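Local structure of F5/8 type C domain protein (Clostridium perfringens, 7JRM) at residues F49-Y61 with S71-E83. The protein probably binds carbohydrate through a calcium-containing binding module of the mucin-directed O-glycopeptidase ZmpB, next to an Ig-like domain. Residues are numbered along the deposited sequence; the frame is centred on the assembly and turned at random.
Sequences FVEGKSGIFTVVY and SECSRTIAVTDKE
Phe57, Val59, Ile77 and Val79 form the apolar centre, on the face of the hairpin that also carries Tyr61, Cys73 and Arg75. Val79 CG2 lies at the edge of the Phe57 ring, 3.9 Å from CE2 and near the ring plane; CG2 stands anti to the carbonyl carbon, which turns this methyl to the ring and CG1 to Lys53 O and Ser54 CA. Phe49 CE1 approaches the same methyl more loosely. On the other face Ile56 CG1 rests 3.8 Å from Ala78 CB, and both side chains reach Ile145 of strand 145-152. Between the faces the antiparallel backbones pair regularly from Tyr61-Cys73 to Phe57-Ile77, a pair hydrogen-bonded in both directions. Toward the Tyr61 end, Cys73 SG sits obliquely, 5.3 Å from the centroid of the Tyr61 ring. Chi1 of Arg75 (58°) places its CG 3.5 Å from Tyr61 CE1, and the bend at chi2 (98°) brings NE to Tyr61 OH at 2.7 Å. Guanidinium and ring stand nearly perpendicular, 83° apart. Tyr61 OH also bonds Leu24 O, while Arg75 NH1 bonds Glu12 O and NH2 the carbonyls of Leu24 and Lys26. At the opposite end Val79 O accepts Ser54 OG, 2.7 Å, and a long, bent bond from Gly55 N; Ser54 OG also pairs with Ala227 N. The hairpin lies in the Ig-like region and forms the inner two strands of a four-stranded mixed sheet, between strands 14-16 and 43-47. Its buried arginine is held by neutral acceptors, whose dipoles probably offset part of its charge, while bonds to Arg75 NE and Leu24 O fix the phenol's orientation.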
loop_
_atom_site.group_PDB
_atom_site.type_symbol
_atom_site.label_atom_id
_atom_site.label_comp_id
_atom_site.label_asym_id
_atom_site.label_seq_id
_atom_site.Cartn_x
_atom_site.Cartn_y
_atom_site.Cartn_z
ATOM N N PHE A 49 -24.681 -10.351 0.527
ATOM C CA PHE A 49 -23.346 -10.058 1.026
ATOM C C PHE A 49 -22.467 -9.464 -0.068
ATOM O O PHE A 49 -22.500 -9.904 -1.221
ATOM C CB PHE A 49 -22.705 -11.331 1.582
ATOM C CG PHE A 49 -21.266 -11.166 1.979
ATOM C CD1 PHE A 49 -20.930 -10.535 3.164
ATOM C CD2 PHE A 49 -20.251 -11.649 1.171
ATOM C CE1 PHE A 49 -19.607 -10.385 3.535
ATOM C CE2 PHE A 49 -18.926 -11.502 1.536
ATOM C CZ PHE A 49 -18.603 -10.869 2.719
ATOM N N VAL A 50 -21.681 -8.455 0.302
ATOM C CA VAL A 50 -20.709 -7.828 -0.586
ATOM C C VAL A 50 -19.362 -7.810 0.126
ATOM O O VAL A 50 -19.268 -7.348 1.267
ATOM C CB VAL A 50 -21.120 -6.397 -0.984
ATOM C CG1 VAL A 50 -20.387 -5.967 -2.248
ATOM C CG2 VAL A 50 -22.626 -6.293 -1.174
ATOM N N GLU A 51 -18.329 -8.311 -0.545
ATOM C CA GLU A 51 -16.992 -8.296 0.032
ATOM C C GLU A 51 -16.453 -6.872 0.108
ATOM O O GLU A 51 -16.841 -5.995 -0.669
ATOM C CB GLU A 51 -16.041 -9.164 -0.793
ATOM C CG GLU A 51 -16.334 -10.653 -0.741
ATOM C CD GLU A 51 -15.513 -11.376 0.303
ATOM O OE1 GLU A 51 -14.617 -10.745 0.901
ATOM O OE2 GLU A 51 -15.763 -12.579 0.524
ATOM N N GLY A 52 -15.546 -6.651 1.057
ATOM C CA GLY A 52 -14.950 -5.337 1.230
ATOM C C GLY A 52 -15.941 -4.248 1.574
ATOM O O GLY A 52 -15.719 -3.083 1.228
ATOM N N LYS A 53 -17.034 -4.596 2.249
ATOM C CA LYS A 53 -18.073 -3.632 2.585
ATOM C C LYS A 53 -18.545 -3.872 4.009
ATOM O O LYS A 53 -18.826 -5.013 4.389
ATOM C CB LYS A 53 -19.255 -3.731 1.613
ATOM C CG LYS A 53 -20.429 -2.835 1.970
ATOM C CD LYS A 53 -21.595 -3.047 1.020
ATOM C CE LYS A 53 -22.916 -3.089 1.767
ATOM N NZ LYS A 53 -23.275 -1.758 2.328
ATOM N N SER A 54 -18.629 -2.799 4.790
ATOM C CA SER A 54 -19.114 -2.888 6.160
ATOM C C SER A 54 -20.636 -2.896 6.172
ATOM O O SER A 54 -21.275 -2.086 5.493
ATOM C CB SER A 54 -18.583 -1.721 6.991
ATOM O OG SER A 54 -19.049 -1.792 8.327
ATOM N N GLY A 55 -21.214 -3.808 6.940
ATOM C CA GLY A 55 -22.655 -3.903 7.024
ATOM C C GLY A 55 -23.073 -5.193 7.692
ATOM O O GLY A 55 -22.243 -5.999 8.126
ATOM N N ILE A 56 -24.390 -5.370 7.771
ATOM C CA ILE A 56 -25.004 -6.566 8.338
ATOM C C ILE A 56 -25.762 -7.257 7.215
ATOM O O ILE A 56 -26.798 -6.760 6.757
ATOM C CB ILE A 56 -25.930 -6.236 9.516
ATOM C CG1 ILE A 56 -25.165 -5.452 10.585
ATOM C CG2 ILE A 56 -26.518 -7.509 10.105
ATOM C CD1 ILE A 56 -26.054 -4.710 11.553
ATOM N N PHE A 57 -25.250 -8.400 6.771
ATOM C CA PHE A 57 -25.776 -9.108 5.614
ATOM C C PHE A 57 -26.503 -10.374 6.046
ATOM O O PHE A 57 -26.146 -11.006 7.043
ATOM C CB PHE A 57 -24.650 -9.464 4.637
ATOM C CG PHE A 57 -23.702 -8.330 4.367
ATOM C CD1 PHE A 57 -23.975 -7.402 3.376
ATOM C CD2 PHE A 57 -22.539 -8.190 5.107
ATOM C CE1 PHE A 57 -23.106 -6.357 3.126
ATOM C CE2 PHE A 57 -21.667 -7.148 4.863
ATOM C CZ PHE A 57 -21.950 -6.231 3.871
ATOM N N THR A 58 -27.527 -10.739 5.279
ATOM C CA THR A 58 -28.340 -11.919 5.542
ATOM C C THR A 58 -27.995 -13.005 4.534
ATOM O O THR A 58 -27.910 -12.735 3.331
ATOM C CB THR A 58 -29.832 -11.583 5.462
ATOM O OG1 THR A 58 -30.154 -10.584 6.438
ATOM C CG2 THR A 58 -30.677 -12.824 5.718
ATOM N N VAL A 59 -27.789 -14.227 5.024
ATOM C CA VAL A 59 -27.483 -15.377 4.181
ATOM C C VAL A 59 -28.430 -16.511 4.549
ATOM O O VAL A 59 -28.635 -16.794 5.735
ATOM C CB VAL A 59 -26.017 -15.832 4.329
ATOM C CG1 VAL A 59 -25.686 -16.889 3.288
ATOM C CG2 VAL A 59 -25.070 -14.648 4.212
ATOM N N VAL A 60 -29.003 -17.157 3.537
ATOM C CA VAL A 60 -29.893 -18.299 3.718
ATOM C C VAL A 60 -29.190 -19.545 3.201
ATOM O O VAL A 60 -28.550 -19.515 2.143
ATOM C CB VAL A 60 -31.241 -18.086 2.999
ATOM C CG1 VAL A 60 -32.222 -19.193 3.365
ATOM C CG2 VAL A 60 -31.816 -16.722 3.345
ATOM N N TYR A 61 -29.310 -20.640 3.947
ATOM C CA TYR A 61 -28.626 -21.886 3.636
ATOM C C TYR A 61 -29.642 -23.005 3.452
ATOM O O TYR A 61 -30.611 -23.107 4.211
ATOM C CB TYR A 61 -27.631 -22.260 4.743
ATOM C CG TYR A 61 -26.614 -21.180 5.048
ATOM C CD1 TYR A 61 -26.934 -20.110 5.874
ATOM C CD2 TYR A 61 -25.336 -21.232 4.508
ATOM C CE1 TYR A 61 -26.010 -19.121 6.151
ATOM C CE2 TYR A 61 -24.405 -20.248 4.782
ATOM C CZ TYR A 61 -24.747 -19.197 5.606
ATOM O OH TYR A 61 -23.825 -18.214 5.882
ATOM N N SER A 71 -34.000 -28.732 3.890
ATOM C CA SER A 71 -34.219 -27.879 5.047
ATOM C C SER A 71 -33.503 -26.555 4.831
ATOM O O SER A 71 -32.518 -26.478 4.092
ATOM C CB SER A 71 -33.723 -28.541 6.340
ATOM O OG SER A 71 -34.504 -29.677 6.664
ATOM N N GLU A 72 -34.006 -25.509 5.484
ATOM C CA GLU A 72 -33.474 -24.166 5.313
ATOM C C GLU A 72 -33.240 -23.510 6.666
ATOM O O GLU A 72 -33.920 -23.812 7.651
ATOM C CB GLU A 72 -34.416 -23.289 4.475
ATOM C CG GLU A 72 -34.483 -23.674 3.007
ATOM C CD GLU A 72 -35.698 -23.095 2.311
ATOM O OE1 GLU A 72 -36.631 -22.653 3.015
ATOM O OE2 GLU A 72 -35.723 -23.083 1.062
ATOM N N CYS A 73 -32.264 -22.605 6.697
ATOM C CA CYS A 73 -31.978 -21.803 7.876
ATOM C C CYS A 73 -31.361 -20.488 7.422
ATOM O O CYS A 73 -30.837 -20.378 6.311
ATOM C CB CYS A 73 -31.046 -22.535 8.851
ATOM S SG CYS A 73 -29.286 -22.360 8.481
ATOM N N SER A 74 -31.432 -19.486 8.296
ATOM C CA SER A 74 -30.950 -18.153 7.970
ATOM C C SER A 74 -30.159 -17.588 9.140
ATOM O O SER A 74 -30.461 -17.859 10.305
ATOM C CB SER A 74 -32.108 -17.209 7.615
ATOM O OG SER A 74 -31.688 -15.856 7.632
ATOM N N ARG A 75 -29.141 -16.796 8.811
ATOM C CA ARG A 75 -28.324 -16.131 9.816
ATOM C C ARG A 75 -27.721 -14.876 9.202
ATOM O O ARG A 75 -27.586 -14.762 7.980
ATOM C CB ARG A 75 -27.225 -17.057 10.359
ATOM C CG ARG A 75 -26.271 -17.597 9.302
ATOM C CD ARG A 75 -24.982 -16.787 9.246
ATOM N NE ARG A 75 -23.920 -17.483 8.526
ATOM C CZ ARG A 75 -23.014 -18.265 9.102
ATOM N NH1 ARG A 75 -23.037 -18.458 10.414
ATOM N NH2 ARG A 75 -22.083 -18.857 8.366
ATOM N N THR A 76 -27.360 -13.933 10.066
ATOM C CA THR A 76 -26.778 -12.670 9.642
ATOM C C THR A 76 -25.279 -12.653 9.914
ATOM O O THR A 76 -24.795 -13.264 10.869
ATOM C CB THR A 76 -27.446 -11.490 10.353
ATOM O OG1 THR A 76 -27.244 -11.607 11.768
ATOM C CG2 THR A 76 -28.939 -11.463 10.055
ATOM N N ILE A 77 -24.546 -11.945 9.057
ATOM C CA ILE A 77 -23.100 -11.796 9.180
ATOM C C ILE A 77 -22.777 -10.311 9.131
ATOM O O ILE A 77 -23.015 -9.654 8.110
ATOM C CB ILE A 77 -22.341 -12.552 8.078
ATOM C CG1 ILE A 77 -22.600 -14.057 8.186
ATOM C CG2 ILE A 77 -20.851 -12.256 8.160
ATOM C CD1 ILE A 77 -21.789 -14.889 7.218
ATOM N N ALA A 78 -22.236 -9.784 10.224
ATOM C CA ALA A 78 -21.918 -8.369 10.338
ATOM C C ALA A 78 -20.424 -8.143 10.146
ATOM O O ALA A 78 -19.598 -8.896 10.668
ATOM C CB ALA A 78 -22.357 -7.819 11.696
ATOM N N VAL A 79 -20.086 -7.101 9.391
ATOM C CA VAL A 79 -18.704 -6.693 9.164
ATOM C C VAL A 79 -18.540 -5.316 9.791
ATOM O O VAL A 79 -19.048 -4.320 9.259
ATOM C CB VAL A 79 -18.344 -6.672 7.672
ATOM C CG1 VAL A 79 -16.912 -6.202 7.477
ATOM C CG2 VAL A 79 -18.549 -8.052 7.059
ATOM N N THR A 80 -17.836 -5.255 10.917
ATOM C CA THR A 80 -17.762 -4.059 11.741
ATOM C C THR A 80 -16.330 -3.543 11.814
ATOM O O THR A 80 -15.388 -4.174 11.330
ATOM C CB THR A 80 -18.295 -4.336 13.153
ATOM O OG1 THR A 80 -17.455 -5.299 13.801
ATOM C CG2 THR A 80 -19.716 -4.879 13.086
ATOM N N ASP A 81 -16.177 -2.374 12.438
ATOM C CA ASP A 81 -14.872 -1.738 12.573
ATOM C C ASP A 81 -14.562 -1.412 14.031
ATOM O O ASP A 81 -13.961 -2.226 14.739
ATOM C CB ASP A 81 -14.805 -0.466 11.725
ATOM C CG ASP A 81 -13.413 0.139 11.688
ATOM O OD1 ASP A 81 -12.437 -0.599 11.935
ATOM O OD2 ASP A 81 -13.296 1.352 11.413
ATOM N N LYS A 82 -14.964 -0.226 14.482
ATOM C CA LYS A 82 -14.657 0.206 15.839
ATOM C C LYS A 82 -15.424 -0.626 16.859
ATOM O O LYS A 82 -16.600 -0.949 16.668
ATOM C CB LYS A 82 -14.991 1.686 16.016
ATOM C CG LYS A 82 -14.176 2.623 15.139
ATOM C CD LYS A 82 -12.697 2.271 15.170
ATOM C CE LYS A 82 -11.862 3.365 14.524
ATOM N NZ LYS A 82 -10.558 2.847 14.024
ATOM N N GLU A 83 -14.749 -0.970 17.953
ATOM C CA GLU A 83 -15.342 -1.755 19.023
ATOM C C GLU A 83 -15.180 -1.027 20.349
ATOM O O GLU A 83 -14.209 -0.295 20.562
ATOM C CB GLU A 83 -14.711 -3.152 19.112
ATOM C CG GLU A 83 -14.903 -3.996 17.863
ATOM C CD GLU A 83 -14.071 -5.264 17.878
ATOM O OE1 GLU A 83 -13.330 -5.480 18.858
ATOM O OE2 GLU A 83 -14.161 -6.044 16.907
#